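Local coordinates for blue-light receptor of the bluf-family (Rhodobacter sphaeroides, PDB 2BYC), which binds flavin mononucleotide in this dark-state structure and probably serves as a bacterial blue-light photoreceptor of the BLUF family, at residues A[42-47]-A[122-127]. Residues are numbered along the deposited sequence; the frame is centred on the assembly and turned at random.
Sequences ILLYNG and AELHRT
Leu44 and Leu124 make the tight part of this contact. The methyl CD2 of Leu44 sits against both branches of Leu124, 3.8 Å from Leu124 CD2 and almost as near to Leu124 CD1, so that one methyl faces the fork of the other side chain. With CG beside the backbone N in both leucines (chi1 -59° in Leu44, -76° in Leu124), the branches reach into the gap between strand and helix, and the two side chains meet there at a slant. Leu113 also touches Leu44, while Leu103 and Leu110 touch Leu124, making this a small leucine cluster.

Two residues back along the strand, at Ile42, the fit is looser: Ile42 CD1 comes up to the edge of the His125 ring, near its plane, at a wider spacing than the leucine methyls keep. Thr53 of the adjoining strand 49-55 and Thr9 of strand 5-14 touch the His125 side chain.

Residues 42-45 belong to strand 40-45 of the BLUF sheet, Asn46 and Gly47 lead out of it, and the helix 120-131 packs across the sheet face turned away from the flavin. Ile42 and Leu44 both direct CB toward that helix. Leu43, between them, points to the other face, where it touches Gln52, an FMN-binding residue of the adjoining strand. The backbones remain well separated, with CA atoms of Leu44 and Leu124 9.4 Å apart, and side chains bridge the gap.

On the helix's far, more solvent-accessible side, Arg126 pairs with Glu123 in a salt bridge modelled doubtfully short.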
loop_
_atom_site.group_PDB
_atom_site.type_symbol
_atom_site.label_atom_id
_atom_site.label_comp_id
_atom_site.label_asym_id
_atom_site.label_seq_id
_atom_site.Cartn_x
_atom_site.Cartn_y
_atom_site.Cartn_z
ATOM N N ILE A 42 -0.541 -2.184 -2.787
ATOM C CA ILE A 42 0.674 -1.528 -3.204
ATOM C C ILE A 42 1.269 -0.807 -1.969
ATOM O O ILE A 42 0.545 -0.341 -1.115
ATOM C CB ILE A 42 0.433 -0.513 -4.411
ATOM C CG1 ILE A 42 -0.784 0.405 -4.117
ATOM C CG2 ILE A 42 0.155 -1.200 -5.707
ATOM C CD1 ILE A 42 -0.744 1.846 -4.722
ATOM N N LEU A 43 2.589 -0.731 -1.924
ATOM C CA LEU A 43 3.287 0.003 -0.915
ATOM C C LEU A 43 4.162 1.032 -1.547
ATOM O O LEU A 43 4.998 0.729 -2.415
ATOM C CB LEU A 43 4.141 -0.972 -0.223
ATOM C CG LEU A 43 5.104 -0.580 0.905
ATOM C CD1 LEU A 43 4.366 0.090 2.037
ATOM C CD2 LEU A 43 5.932 -1.777 1.349
ATOM N N LEU A 44 3.989 2.276 -1.147
ATOM C CA LEU A 44 4.752 3.347 -1.758
ATOM C C LEU A 44 5.792 3.684 -0.721
ATOM O O LEU A 44 5.451 3.826 0.418
ATOM C CB LEU A 44 3.865 4.578 -2.119
ATOM C CG LEU A 44 2.693 4.329 -3.076
ATOM C CD1 LEU A 44 1.578 3.598 -2.482
ATOM C CD2 LEU A 44 2.087 5.598 -3.403
ATOM N N TYR A 45 7.028 3.872 -1.154
ATOM C CA TYR A 45 8.093 4.144 -0.248
ATOM C C TYR A 45 8.930 5.280 -0.885
ATOM O O TYR A 45 9.332 5.131 -2.018
ATOM C CB TYR A 45 8.879 2.890 0.033
ATOM C CG TYR A 45 10.222 3.202 0.657
ATOM C CD1 TYR A 45 10.333 3.599 1.990
ATOM C CD2 TYR A 45 11.375 3.138 -0.127
ATOM C CE1 TYR A 45 11.589 3.915 2.544
ATOM C CE2 TYR A 45 12.595 3.435 0.397
ATOM C CZ TYR A 45 12.704 3.838 1.695
ATOM O OH TYR A 45 13.992 4.136 2.132
ATOM N N ASN A 46 9.157 6.405 -0.184
ATOM C CA ASN A 46 9.897 7.560 -0.819
ATOM C C ASN A 46 11.089 7.884 0.008
ATOM O O ASN A 46 11.757 8.881 -0.245
ATOM C CB ASN A 46 9.013 8.807 -0.890
ATOM C CG ASN A 46 8.662 9.373 0.500
ATOM O OD1 ASN A 46 8.070 10.414 0.626
ATOM N ND2 ASN A 46 9.007 8.681 1.502
ATOM N N GLY A 47 11.367 7.025 0.975
ATOM C CA GLY A 47 12.510 7.218 1.829
ATOM C C GLY A 47 12.154 7.851 3.163
ATOM O O GLY A 47 12.954 7.814 4.076
ATOM N N ALA A 122 -6.586 9.085 -4.489
ATOM C CA ALA A 122 -7.251 8.763 -5.710
ATOM C C ALA A 122 -6.317 8.896 -6.898
ATOM O O ALA A 122 -6.346 8.100 -7.823
ATOM C CB ALA A 122 -8.375 9.715 -5.903
ATOM N N GLU A 123 -5.522 9.946 -6.882
ATOM C CA GLU A 123 -4.528 10.204 -7.925
ATOM C C GLU A 123 -3.482 9.148 -7.970
ATOM O O GLU A 123 -3.175 8.664 -9.043
ATOM C CB GLU A 123 -3.813 11.528 -7.662
ATOM C CG GLU A 123 -2.759 11.888 -8.734
ATOM C CD GLU A 123 -3.294 12.871 -9.776
ATOM O OE1 GLU A 123 -2.484 13.387 -10.594
ATOM O OE2 GLU A 123 -4.520 13.142 -9.754
ATOM N N LEU A 124 -2.912 8.825 -6.805
ATOM C CA LEU A 124 -1.928 7.751 -6.696
ATOM C C LEU A 124 -2.532 6.471 -7.225
ATOM O O LEU A 124 -1.926 5.787 -8.043
ATOM C CB LEU A 124 -1.437 7.599 -5.249
ATOM C CG LEU A 124 -0.427 8.683 -4.787
ATOM C CD1 LEU A 124 -0.314 8.630 -3.278
ATOM C CD2 LEU A 124 0.996 8.595 -5.456
ATOM N N HIS A 125 -3.760 6.186 -6.816
ATOM C CA HIS A 125 -4.412 4.948 -7.255
ATOM C C HIS A 125 -4.588 4.900 -8.788
ATOM O O HIS A 125 -4.386 3.897 -9.427
ATOM C CB HIS A 125 -5.780 4.779 -6.581
ATOM C CG HIS A 125 -5.736 4.361 -5.140
ATOM N ND1 HIS A 125 -4.621 3.823 -4.528
ATOM C CD2 HIS A 125 -6.703 4.377 -4.201
ATOM C CE1 HIS A 125 -4.907 3.540 -3.274
ATOM N NE2 HIS A 125 -6.169 3.853 -3.052
ATOM N N ARG A 126 -5.000 6.012 -9.340
ATOM C CA ARG A 126 -5.250 6.152 -10.746
ATOM C C ARG A 126 -3.970 5.986 -11.548
ATOM O O ARG A 126 -3.907 5.240 -12.505
ATOM C CB ARG A 126 -5.824 7.557 -10.973
ATOM C CG ARG A 126 -6.293 7.875 -12.367
ATOM C CD ARG A 126 -6.728 9.337 -12.494
ATOM N NE ARG A 126 -5.602 10.146 -12.894
ATOM C CZ ARG A 126 -5.237 11.252 -12.265
ATOM N NH1 ARG A 126 -5.951 11.694 -11.221
ATOM N NH2 ARG A 126 -4.152 11.911 -12.684
ATOM N N THR A 127 -2.935 6.692 -11.174
ATOM C CA THR A 127 -1.785 6.676 -12.015
ATOM C C THR A 127 -1.025 5.383 -11.873
ATOM O O THR A 127 -0.495 4.845 -12.847
ATOM C CB THR A 127 -0.899 7.908 -11.750
ATOM O OG1 THR A 127 -0.199 7.764 -10.520
ATOM C CG2 THR A 127 -1.740 9.157 -11.685
#